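Local coordinates for 5-oxoprolinase subunit C (Escherichia coli, PDB 5DUD), which catalyses, as one subunit of the ATP-dependent 5-oxoprolinase, the cleavage of 5-oxoproline to L-glutamate, coupled to hydrolysis of ATP to ADP and phosphate, at residues H227-G232 with Y255-C260; N41-N46 with W69-G74; Y10-D15 with C128-K133; G76-L81 with R104-M109. All blocks are in the same frame, centred on the assembly; numbering follows the deposited sequence.

Contact 1: H227-G232 with Y255-C260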
loop_
_atom_site.group_PDB
_atom_site.type_symbol
_atom_site.label_atom_id
_atom_site.label_comp_id
_atom_site.label_asym_id
_atom_site.label_seq_id
_atom_site.Cartn_x
_atom_site.Cartn_y
_atom_site.Cartn_z
ATOM N N HIS A 227 -6.764 -12.351 -0.953
ATOM C CA HIS A 227 -7.263 -11.543 -2.067
ATOM C C HIS A 227 -6.586 -10.198 -2.113
ATOM O O HIS A 227 -6.195 -9.668 -1.076
ATOM C CB HIS A 227 -8.798 -11.344 -1.963
ATOM C CG HIS A 227 -9.285 -10.987 -0.592
ATOM N ND1 HIS A 227 -8.958 -9.782 0.003
ATOM C CD2 HIS A 227 -10.052 -11.700 0.265
ATOM C CE1 HIS A 227 -9.531 -9.800 1.195
ATOM N NE2 HIS A 227 -10.206 -10.933 1.393
ATOM N N GLY A 228 -6.488 -9.643 -3.319
ATOM C CA GLY A 228 -5.898 -8.332 -3.549
ATOM C C GLY A 228 -6.649 -7.247 -2.807
ATOM O O GLY A 228 -7.881 -7.289 -2.738
ATOM N N LEU A 229 -5.905 -6.294 -2.216
ATOM C CA LEU A 229 -6.432 -5.174 -1.435
ATOM C C LEU A 229 -6.051 -3.840 -2.067
ATOM O O LEU A 229 -5.168 -3.786 -2.923
ATOM C CB LEU A 229 -5.866 -5.207 0.001
ATOM C CG LEU A 229 -5.935 -6.524 0.756
ATOM C CD1 LEU A 229 -5.302 -6.379 2.138
ATOM C CD2 LEU A 229 -7.369 -7.006 0.883
ATOM N N LEU A 230 -6.687 -2.757 -1.599
ATOM C CA LEU A 230 -6.394 -1.391 -2.040
ATOM C C LEU A 230 -6.666 -0.405 -0.902
ATOM O O LEU A 230 -7.432 -0.734 0.005
ATOM C CB LEU A 230 -7.198 -1.013 -3.300
ATOM C CG LEU A 230 -8.728 -1.194 -3.306
ATOM C CD1 LEU A 230 -9.447 0.061 -2.816
ATOM C CD2 LEU A 230 -9.222 -1.511 -4.711
ATOM N N PRO A 231 -6.051 0.797 -0.905
ATOM C CA PRO A 231 -6.316 1.759 0.183
ATOM C C PRO A 231 -7.796 2.111 0.308
ATOM O O PRO A 231 -8.479 2.241 -0.704
ATOM C CB PRO A 231 -5.499 2.991 -0.220
ATOM C CG PRO A 231 -4.469 2.486 -1.143
ATOM C CD PRO A 231 -5.092 1.351 -1.880
ATOM N N GLY A 232 -8.267 2.230 1.547
ATOM C CA GLY A 232 -9.656 2.539 1.863
ATOM C C GLY A 232 -10.503 1.353 2.277
ATOM O O GLY A 232 -11.589 1.556 2.825
ATOM N N TYR A 255 -8.638 -11.257 5.388
ATOM C CA TYR A 255 -9.587 -10.825 6.420
ATOM C C TYR A 255 -10.911 -10.394 5.773
ATOM O O TYR A 255 -10.906 -9.890 4.647
ATOM C CB TYR A 255 -9.021 -9.664 7.262
ATOM C CG TYR A 255 -7.925 -10.044 8.235
ATOM C CD1 TYR A 255 -8.130 -11.033 9.192
ATOM C CD2 TYR A 255 -6.739 -9.323 8.296
ATOM C CE1 TYR A 255 -7.140 -11.366 10.113
ATOM C CE2 TYR A 255 -5.747 -9.634 9.223
ATOM C CZ TYR A 255 -5.950 -10.657 10.132
ATOM O OH TYR A 255 -4.965 -10.955 11.047
ATOM N N PRO A 256 -12.056 -10.556 6.474
ATOM C CA PRO A 256 -13.343 -10.165 5.874
ATOM C C PRO A 256 -13.496 -8.639 5.788
ATOM O O PRO A 256 -13.322 -7.948 6.790
ATOM C CB PRO A 256 -14.380 -10.796 6.809
ATOM C CG PRO A 256 -13.692 -10.929 8.104
ATOM C CD PRO A 256 -12.241 -11.140 7.816
ATOM N N ARG A 257 -13.780 -8.129 4.573
ATOM C CA ARG A 257 -13.911 -6.709 4.255
ATOM C C ARG A 257 -15.373 -6.249 4.389
ATOM O O ARG A 257 -16.214 -6.629 3.572
ATOM C CB ARG A 257 -13.397 -6.444 2.824
ATOM C CG ARG A 257 -11.985 -6.959 2.541
ATOM C CD ARG A 257 -11.739 -7.168 1.055
ATOM N NE ARG A 257 -12.366 -8.398 0.561
ATOM C CZ ARG A 257 -12.236 -8.882 -0.673
ATOM N NH1 ARG A 257 -11.484 -8.250 -1.571
ATOM N NH2 ARG A 257 -12.852 -10.008 -1.017
ATOM N N ILE A 258 -15.673 -5.464 5.428
ATOM C CA ILE A 258 -17.033 -4.974 5.669
ATOM C C ILE A 258 -17.385 -3.784 4.761
ATOM O O ILE A 258 -18.497 -3.758 4.246
ATOM C CB ILE A 258 -17.273 -4.612 7.159
ATOM C CG1 ILE A 258 -18.784 -4.425 7.430
ATOM C CG2 ILE A 258 -16.488 -3.356 7.606
ATOM C CD1 ILE A 258 -19.138 -4.255 8.848
ATOM N N ALA A 259 -16.467 -2.811 4.575
ATOM C CA ALA A 259 -16.738 -1.625 3.758
ATOM C C ALA A 259 -15.484 -1.114 3.058
ATOM O O ALA A 259 -14.378 -1.558 3.365
ATOM C CB ALA A 259 -17.332 -0.527 4.628
ATOM N N CYS A 260 -15.664 -0.203 2.095
ATOM C CA CYS A 260 -14.565 0.408 1.349
ATOM C C CYS A 260 -14.814 1.902 1.236
ATOM O O CYS A 260 -15.864 2.306 0.742
ATOM C CB CYS A 260 -14.401 -0.235 -0.027
ATOM S SG CYS A 260 -12.955 0.352 -0.949
#
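Arg257 lays its guanidinium flat on the imidazole of His227, and this stack accounts for about half of the buried surface. The two planes are only 9° apart and the group centres lie 3.4 Å from each other. CZ of Arg257 sits over the middle of the ring, NE lies over the CE1-NE2 side of the ring, NH1 lies above ND1, and NH2 lies above CD2. The side chains come from opposite directions. That of His227 has its CG between the backbone N and the carbonyl carbon (chi1 45°), which swings the ring out to face Arg257. The arginine chain bends at chi3 (-77°), and this turn brings the guanidinium down flat. At the ring edge and in its plane lie CD2 of Leu229 and the carbonyl O of Tyr255. NE of Arg257 also makes a salt bridge to Glu181, and NH2 makes a weak hydrogen bond to an aromatic side chain of the partner protein chain. An alanine here would take away the whole stacked plate, and is likely to leave one face of His227 without its cover and the Glu181 carboxylate without its charged mate. Farther along, CD1 of Leu230 rests 4.0 Å from SG of Cys260. There, too, CA of Cys260 makes a C-H...O contact of 3.5 Å to O of Gly232. Gly232 leads into strand 233-235, which pairs antiparallel with strand 257-261 in the second half of a carboxyltransferase domain belonging to the cyclophilin-like group of folds.

Contact 2: N41-N46 with W69-G74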
loop_
_atom_site.group_PDB
_atom_site.type_symbol
_atom_site.label_atom_id
_atom_site.label_comp_id
_atom_site.label_asym_id
_atom_site.label_seq_id
_atom_site.Cartn_x
_atom_site.Cartn_y
_atom_site.Cartn_z
ATOM N N ASN A 41 1.996 21.496 -5.193
ATOM C CA ASN A 41 2.809 21.403 -6.411
ATOM C C ASN A 41 2.201 22.257 -7.530
ATOM O O ASN A 41 2.941 22.857 -8.310
ATOM C CB ASN A 41 2.984 19.943 -6.870
ATOM C CG ASN A 41 3.873 19.116 -5.968
ATOM O OD1 ASN A 41 4.969 19.537 -5.586
ATOM N ND2 ASN A 41 3.468 17.887 -5.669
ATOM N N LEU A 42 0.862 22.337 -7.588
ATOM C CA LEU A 42 0.186 23.174 -8.578
ATOM C C LEU A 42 0.533 24.651 -8.349
ATOM O O LEU A 42 0.930 25.334 -9.295
ATOM C CB LEU A 42 -1.339 22.958 -8.554
ATOM C CG LEU A 42 -1.839 21.709 -9.303
ATOM C CD1 LEU A 42 -3.205 21.281 -8.806
ATOM C CD2 LEU A 42 -1.883 21.940 -10.810
ATOM N N LEU A 43 0.444 25.121 -7.095
ATOM C CA LEU A 43 0.771 26.508 -6.751
ATOM C C LEU A 43 2.192 26.871 -7.178
ATOM O O LEU A 43 2.380 27.950 -7.729
ATOM C CB LEU A 43 0.608 26.770 -5.243
ATOM C CG LEU A 43 -0.821 26.895 -4.733
ATOM C CD1 LEU A 43 -0.892 26.581 -3.247
ATOM C CD2 LEU A 43 -1.386 28.282 -5.025
ATOM N N VAL A 44 3.178 25.967 -6.973
ATOM C CA VAL A 44 4.565 26.258 -7.342
ATOM C C VAL A 44 4.857 26.049 -8.854
ATOM O O VAL A 44 5.941 26.427 -9.294
ATOM C CB VAL A 44 5.613 25.523 -6.464
ATOM C CG1 VAL A 44 5.591 26.061 -5.036
ATOM C CG2 VAL A 44 5.451 24.011 -6.477
ATOM N N GLY A 45 3.925 25.494 -9.626
ATOM C CA GLY A 45 4.095 25.315 -11.064
ATOM C C GLY A 45 4.601 23.953 -11.481
ATOM O O GLY A 45 4.666 23.676 -12.680
ATOM N N ASN A 46 4.937 23.074 -10.515
ATOM C CA ASN A 46 5.410 21.716 -10.806
ATOM C C ASN A 46 4.236 20.845 -11.241
ATOM O O ASN A 46 3.085 21.254 -11.095
ATOM C CB ASN A 46 6.072 21.069 -9.564
ATOM C CG ASN A 46 7.168 21.856 -8.891
ATOM O OD1 ASN A 46 7.707 22.822 -9.443
ATOM N ND2 ASN A 46 7.515 21.458 -7.675
ATOM N N TRP A 69 10.314 29.916 -5.379
ATOM C CA TRP A 69 8.969 30.030 -4.806
ATOM C C TRP A 69 8.653 28.787 -3.991
ATOM O O TRP A 69 9.265 27.741 -4.216
ATOM C CB TRP A 69 7.923 30.214 -5.922
ATOM C CG TRP A 69 8.223 31.342 -6.867
ATOM C CD1 TRP A 69 9.064 31.311 -7.940
ATOM C CD2 TRP A 69 7.666 32.661 -6.829
ATOM N NE1 TRP A 69 9.084 32.538 -8.561
ATOM C CE2 TRP A 69 8.228 33.383 -7.905
ATOM C CE3 TRP A 69 6.745 33.304 -5.991
ATOM C CZ2 TRP A 69 7.896 34.716 -8.163
ATOM C CZ3 TRP A 69 6.408 34.622 -6.256
ATOM C CH2 TRP A 69 6.990 35.317 -7.322
ATOM N N PHE A 70 7.703 28.893 -3.041
ATOM C CA PHE A 70 7.294 27.763 -2.204
ATOM C C PHE A 70 5.816 27.880 -1.810
ATOM O O PHE A 70 5.180 28.903 -2.070
ATOM C CB PHE A 70 8.187 27.653 -0.953
ATOM C CG PHE A 70 7.754 28.463 0.248
ATOM C CD1 PHE A 70 8.025 29.820 0.325
ATOM C CD2 PHE A 70 7.118 27.857 1.323
ATOM C CE1 PHE A 70 7.653 30.560 1.447
ATOM C CE2 PHE A 70 6.733 28.602 2.437
ATOM C CZ PHE A 70 7.000 29.947 2.491
ATOM N N ALA A 71 5.283 26.826 -1.190
ATOM C CA ALA A 71 3.889 26.796 -0.756
ATOM C C ALA A 71 3.677 25.765 0.350
ATOM O O ALA A 71 4.403 24.772 0.411
ATOM C CB ALA A 71 2.986 26.483 -1.942
ATOM N N LEU A 72 2.680 26.006 1.222
ATOM C CA LEU A 72 2.312 25.109 2.326
ATOM C C LEU A 72 0.829 24.730 2.227
ATOM O O LEU A 72 0.011 25.586 1.906
ATOM C CB LEU A 72 2.587 25.773 3.681
ATOM C CG LEU A 72 4.023 25.792 4.203
ATOM C CD1 LEU A 72 4.146 26.787 5.348
ATOM C CD2 LEU A 72 4.474 24.403 4.662
ATOM N N THR A 73 0.493 23.445 2.443
ATOM C CA THR A 73 -0.886 22.932 2.396
ATOM C C THR A 73 -1.080 21.950 3.570
ATOM O O THR A 73 -0.188 21.814 4.411
ATOM C CB THR A 73 -1.181 22.275 1.026
ATOM O OG1 THR A 73 -0.113 21.395 0.713
ATOM C CG2 THR A 73 -1.390 23.293 -0.102
ATOM N N GLY A 74 -2.245 21.299 3.640
ATOM C CA GLY A 74 -2.570 20.341 4.693
ATOM C C GLY A 74 -2.991 21.020 5.983
ATOM O O GLY A 74 -3.706 22.024 5.942
#
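Leu43 and Val44, in the last turn of helix 34-44, sit on Ala71 of strand 68-74: a helix laid on one face of the antiparallel sheet, ended by a Schellman motif at Gly45. The CB of Leu43 meets the methyl of Ala71 at 4.1 Å (CB to CB). CG stands farther off, at 4.7 Å from the same Ala71 CB. With CG anti to the carbonyl carbon (chi1 -75°), the side chain then runs alongside that methyl, and CD1 regains 4.1 Å from Ala71 CB. CD2 turns off the strand, and the side chain also packs on Val165. One methyl is thus gripped at two points by one leucine, and the lack of any longer side chain at Ala71 lets the helix come down close to the strand. No hydrogen bond joins the two segments. Around them, Thr73 OG1 bonds to Ala36 O of the same helix, and the side-chain amide of Asn46, whose backbone N closes the Schellman motif weakly onto Asn41 O, bonds to Val115 O and Gly117 N. Val44 completes the apolar patch with one branch, its CG1 lying over the strand backbone, 3.7 Å from both CA and C of Phe70.

Contact 3: Y10-D15 with C128-K133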
loop_
_atom_site.group_PDB
_atom_site.type_symbol
_atom_site.label_atom_id
_atom_site.label_comp_id
_atom_site.label_asym_id
_atom_site.label_seq_id
_atom_site.Cartn_x
_atom_site.Cartn_y
_atom_site.Cartn_z
ATOM N N TYR A 10 7.682 12.316 11.966
ATOM C CA TYR A 10 7.439 11.427 10.823
ATOM C C TYR A 10 7.392 12.274 9.546
ATOM O O TYR A 10 6.318 12.536 8.998
ATOM C CB TYR A 10 6.126 10.628 11.053
ATOM C CG TYR A 10 6.231 9.146 10.784
ATOM C CD1 TYR A 10 6.736 8.280 11.746
ATOM C CD2 TYR A 10 5.717 8.592 9.617
ATOM C CE1 TYR A 10 6.781 6.904 11.530
ATOM C CE2 TYR A 10 5.755 7.219 9.389
ATOM C CZ TYR A 10 6.293 6.377 10.347
ATOM O OH TYR A 10 6.318 5.020 10.115
ATOM N N THR A 11 8.572 12.729 9.092
ATOM C CA THR A 11 8.695 13.553 7.883
ATOM C C THR A 11 9.345 12.720 6.779
ATOM O O THR A 11 10.372 12.088 7.027
ATOM C CB THR A 11 9.484 14.830 8.189
ATOM O OG1 THR A 11 8.923 15.437 9.353
ATOM C CG2 THR A 11 9.451 15.833 7.036
ATOM N N THR A 12 8.747 12.715 5.563
ATOM C CA THR A 12 9.225 11.946 4.404
ATOM C C THR A 12 8.973 12.675 3.088
ATOM O O THR A 12 8.104 13.542 3.024
ATOM C CB THR A 12 8.516 10.571 4.332
ATOM O OG1 THR A 12 7.098 10.760 4.219
ATOM C CG2 THR A 12 8.843 9.686 5.499
ATOM N N VAL A 13 9.688 12.265 2.021
ATOM C CA VAL A 13 9.506 12.795 0.662
ATOM C C VAL A 13 8.398 11.973 -0.002
ATOM O O VAL A 13 8.583 10.769 -0.194
ATOM C CB VAL A 13 10.814 12.747 -0.169
ATOM C CG1 VAL A 13 10.643 13.469 -1.505
ATOM C CG2 VAL A 13 11.997 13.323 0.610
ATOM N N GLN A 14 7.256 12.596 -0.332
ATOM C CA GLN A 14 6.129 11.892 -0.930
ATOM C C GLN A 14 5.793 12.454 -2.306
ATOM O O GLN A 14 5.972 13.640 -2.564
ATOM C CB GLN A 14 4.904 11.955 -0.003
ATOM C CG GLN A 14 5.088 11.199 1.317
ATOM C CD GLN A 14 5.275 9.702 1.154
ATOM O OE1 GLN A 14 4.885 9.098 0.151
ATOM N NE2 GLN A 14 5.863 9.059 2.152
ATOM N N ASP A 15 5.330 11.554 -3.186
ATOM C CA ASP A 15 4.993 11.784 -4.595
ATOM C C ASP A 15 3.523 11.372 -4.886
ATOM O O ASP A 15 2.757 11.124 -3.955
ATOM C CB ASP A 15 5.961 10.912 -5.435
ATOM C CG ASP A 15 6.404 11.520 -6.742
ATOM O OD1 ASP A 15 7.197 12.476 -6.709
ATOM O OD2 ASP A 15 5.980 11.017 -7.804
ATOM N N CYS A 128 9.215 8.847 -6.348
ATOM C CA CYS A 128 10.111 9.292 -5.281
ATOM C C CYS A 128 9.452 9.111 -3.895
ATOM O O CYS A 128 9.982 9.608 -2.900
ATOM C CB CYS A 128 10.505 10.746 -5.519
ATOM S SG CYS A 128 11.164 11.073 -7.175
ATOM N N SER A 129 8.324 8.373 -3.821
ATOM C CA SER A 129 7.630 8.130 -2.557
ATOM C C SER A 129 8.449 7.236 -1.647
ATOM O O SER A 129 8.904 6.175 -2.076
ATOM C CB SER A 129 6.270 7.489 -2.803
ATOM O OG SER A 129 5.399 8.402 -3.445
ATOM N N THR A 130 8.590 7.634 -0.378
ATOM C CA THR A 130 9.378 6.890 0.601
ATOM C C THR A 130 8.589 5.699 1.130
ATOM O O THR A 130 7.492 5.880 1.667
ATOM C CB THR A 130 9.803 7.799 1.768
ATOM O OG1 THR A 130 10.204 9.068 1.257
ATOM C CG2 THR A 130 10.943 7.210 2.585
ATOM N N ASP A 131 9.145 4.489 0.972
ATOM C CA ASP A 131 8.558 3.255 1.488
ATOM C C ASP A 131 9.377 2.869 2.724
ATOM O O ASP A 131 10.515 2.417 2.595
ATOM C CB ASP A 131 8.565 2.172 0.397
ATOM C CG ASP A 131 7.560 1.051 0.608
ATOM O OD1 ASP A 131 7.145 0.832 1.768
ATOM O OD2 ASP A 131 7.210 0.371 -0.381
ATOM N N LEU A 132 8.830 3.134 3.918
ATOM C CA LEU A 132 9.536 2.923 5.184
ATOM C C LEU A 132 9.640 1.444 5.576
ATOM O O LEU A 132 10.577 1.087 6.288
ATOM C CB LEU A 132 8.848 3.710 6.308
ATOM C CG LEU A 132 8.799 5.228 6.109
ATOM C CD1 LEU A 132 7.677 5.846 6.917
ATOM C CD2 LEU A 132 10.122 5.878 6.463
ATOM N N LYS A 133 8.703 0.594 5.115
ATOM C CA LYS A 133 8.731 -0.845 5.399
ATOM C C LYS A 133 9.733 -1.559 4.488
ATOM O O LYS A 133 10.414 -2.479 4.935
ATOM C CB LYS A 133 7.332 -1.453 5.213
ATOM C CG LYS A 133 7.248 -2.961 5.467
ATOM C CD LYS A 133 5.809 -3.404 5.683
ATOM C CE LYS A 133 5.645 -4.908 5.715
ATOM N NZ LYS A 133 6.329 -5.540 6.879
#
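Thr130 grips the carbonyl of Val13 twice. Its backbone N gives a hydrogen bond of 3.1 Å to Val13 O, nearly in line with the carbonyl bond, and its OG1 donates a second, of 2.8 Å, to the same oxygen. Because OG1 stands anti to its own carbonyl carbon (chi1 -42°), it is held beside the backbone N, and both donors reach Val13 O. The hydroxyl comes in from the flank, at 127° to the C=O and tilted 22° out of its plane. Two residues on, Asp15 N donates to OG of Ser129 at 3.2 Å, a side-chain oxygen serving as acceptor for a backbone N-H. Ser129 O is used by Arg18. The side chain of Gln14 folds back over Ser129 and Thr130; an alanine in its place would probably open a gap above them. Leu132 closes the contact by apolar packing: its CD2 meets Thr12 CG2 tip to tip at 4.1 Å, and its CD1 lies against CE2 of Tyr10. Strand 12-14, outermost in its sheet, bonds to strand 52-56 along its other edge. The chemistry implies that the loop covers this strand edge, meeting buried backbone groups partly with hydroxyls instead of a regular strand.

Contact 4: G76-L81 with R104-M109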
loop_
_atom_site.group_PDB
_atom_site.type_symbol
_atom_site.label_atom_id
_atom_site.label_comp_id
_atom_site.label_asym_id
_atom_site.label_seq_id
_atom_site.Cartn_x
_atom_site.Cartn_y
_atom_site.Cartn_z
ATOM N N GLY A 76 -2.804 23.387 9.182
ATOM C CA GLY A 76 -2.206 24.685 9.472
ATOM C C GLY A 76 -1.383 24.665 10.745
ATOM O O GLY A 76 -1.943 24.524 11.835
ATOM N N CYS A 77 -0.049 24.796 10.612
ATOM C CA CYS A 77 0.883 24.745 11.737
ATOM C C CYS A 77 1.366 26.142 12.174
ATOM O O CYS A 77 2.284 26.206 12.995
ATOM C CB CYS A 77 2.073 23.862 11.380
ATOM S SG CYS A 77 1.635 22.223 10.743
ATOM N N GLU A 78 0.752 27.247 11.672
ATOM C CA GLU A 78 1.138 28.627 11.997
ATOM C C GLU A 78 2.602 28.861 11.586
ATOM O O GLU A 78 3.435 29.243 12.406
ATOM C CB GLU A 78 0.910 28.942 13.498
ATOM C CG GLU A 78 -0.432 28.478 14.048
ATOM C CD GLU A 78 -0.407 27.152 14.787
ATOM O OE1 GLU A 78 0.275 27.067 15.835
ATOM O OE2 GLU A 78 -1.076 26.200 14.324
ATOM N N ALA A 79 2.914 28.567 10.314
ATOM C CA ALA A 79 4.277 28.688 9.802
ATOM C C ALA A 79 4.767 30.122 9.866
ATOM O O ALA A 79 4.032 31.036 9.496
ATOM C CB ALA A 79 4.353 28.183 8.372
ATOM N N ARG A 80 5.992 30.318 10.376
ATOM C CA ARG A 80 6.632 31.627 10.473
ATOM C C ARG A 80 7.897 31.603 9.623
ATOM O O ARG A 80 8.743 30.730 9.825
ATOM C CB ARG A 80 6.948 32.012 11.942
ATOM C CG ARG A 80 6.110 33.186 12.453
ATOM C CD ARG A 80 6.594 33.707 13.791
ATOM N NE ARG A 80 5.768 34.821 14.267
ATOM C CZ ARG A 80 5.914 36.104 13.929
ATOM N NH1 ARG A 80 6.880 36.476 13.090
ATOM N NH2 ARG A 80 5.098 37.025 14.427
ATOM N N LEU A 81 7.990 32.526 8.640
ATOM C CA LEU A 81 9.145 32.689 7.750
ATOM C C LEU A 81 9.974 33.903 8.193
ATOM O O LEU A 81 9.661 35.038 7.829
ATOM C CB LEU A 81 8.673 32.851 6.289
ATOM C CG LEU A 81 9.762 33.008 5.198
ATOM C CD1 LEU A 81 10.589 31.741 5.044
ATOM C CD2 LEU A 81 9.145 33.358 3.840
ATOM N N ARG A 104 3.647 22.681 16.348
ATOM C CA ARG A 104 2.674 21.592 16.450
ATOM C C ARG A 104 1.251 22.141 16.183
ATOM O O ARG A 104 0.841 23.084 16.859
ATOM C CB ARG A 104 2.742 20.888 17.826
ATOM C CG ARG A 104 1.515 19.986 18.081
ATOM C CD ARG A 104 1.783 18.691 18.825
ATOM N NE ARG A 104 0.536 17.939 19.013
ATOM C CZ ARG A 104 0.448 16.691 19.476
ATOM N NH1 ARG A 104 1.543 16.015 19.812
ATOM N NH2 ARG A 104 -0.739 16.106 19.600
ATOM N N PRO A 105 0.491 21.589 15.211
ATOM C CA PRO A 105 -0.842 22.148 14.922
ATOM C C PRO A 105 -1.931 21.719 15.917
ATOM O O PRO A 105 -1.859 20.628 16.482
ATOM C CB PRO A 105 -1.142 21.622 13.520
ATOM C CG PRO A 105 -0.395 20.366 13.408
ATOM C CD PRO A 105 0.821 20.485 14.284
ATOM N N GLN A 106 -2.940 22.585 16.114
ATOM C CA GLN A 106 -4.074 22.327 17.015
ATOM C C GLN A 106 -5.155 21.520 16.294
ATOM O O GLN A 106 -5.761 20.640 16.903
ATOM C CB GLN A 106 -4.671 23.643 17.544
ATOM C CG GLN A 106 -3.707 24.506 18.357
ATOM C CD GLN A 106 -4.165 25.945 18.365
ATOM O OE1 GLN A 106 -5.251 26.265 18.859
ATOM N NE2 GLN A 106 -3.381 26.844 17.780
ATOM N N HIS A 107 -5.398 21.837 15.004
ATOM C CA HIS A 107 -6.364 21.149 14.141
ATOM C C HIS A 107 -5.587 20.454 13.019
ATOM O O HIS A 107 -4.678 21.062 12.450
ATOM C CB HIS A 107 -7.398 22.140 13.559
ATOM C CG HIS A 107 -7.667 23.338 14.419
ATOM N ND1 HIS A 107 -7.380 24.617 13.977
ATOM C CD2 HIS A 107 -8.157 23.410 15.677
ATOM C CE1 HIS A 107 -7.721 25.427 14.968
ATOM N NE2 HIS A 107 -8.191 24.744 16.013
ATOM N N GLY A 108 -5.946 19.210 12.704
ATOM C CA GLY A 108 -5.288 18.437 11.660
ATOM C C GLY A 108 -4.119 17.608 12.158
ATOM O O GLY A 108 -3.834 17.585 13.359
ATOM N N MET A 109 -3.439 16.923 11.229
ATOM C CA MET A 109 -2.290 16.062 11.527
ATOM C C MET A 109 -1.138 16.266 10.548
ATOM O O MET A 109 -0.040 16.605 10.983
ATOM C CB MET A 109 -2.699 14.575 11.492
ATOM C CG MET A 109 -3.402 14.098 12.733
ATOM S SD MET A 109 -2.286 13.746 14.116
ATOM C CE MET A 109 -1.412 12.317 13.483
#
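Pro105, Cys77 and Glu78 make up most of this contact. SG of Cys77 lies against the proline ring, 3.8 Å from CG of Pro105 and 4.0 Å from both its CB and CD, so the sulfur covers the three carbons. The sulfur is placed there by a chi1 of -51°, which leaves it beside the backbone N. On the same side of the ring, CB of Pro105 also lies 3.4 Å from the carbonyl O of Gly76. Glu78 reaches across from a backbone of left-handed helical conformation. Its chain bends at chi2 (98°) and carries the carboxylate back over the loop, with OE2 4.1 Å from CA of Pro105. The other oxygen, OE1, stands 4.1 Å from NE2 of Gln106; the two side chains cross at about a right angle, carboxylate and amide planes being 81° apart, and no hydrogen bond forms. The sulfur and the proline are buried, while Glu78 and Gln106 lie at the exposed margin. Both segments are connections between two antiparallel sheets, one from strand 68-74 to strand 80-81 and the other from strand 99-102 to strand 110-115, running side by side at one end of the two face-packed sheets of the family's carboxyltransferase domain.

How the contacts relate
Contacts 2 and 4 meet directly: CD1 of Leu72 packs on CB of Ala79 at 3.3 Å, and CE1 of Phe70 on CD2 of Leu81 at 4.0 Å, where strands 68-74 and 80-81 of the two sheets face each other. Contact 3 concerns the far edge of the sheet on which contact 2 sits; its nearest atoms are about 6 Å from contact 2 and about 8 Å from contact 4. Contact 1 stands apart in the later half of the chain, its centre 33 Å from the centres of contacts 2 and 4 and 23 Å from that of contact 3. It also borders the partner protein, which Lys133 of contact 3 touches too.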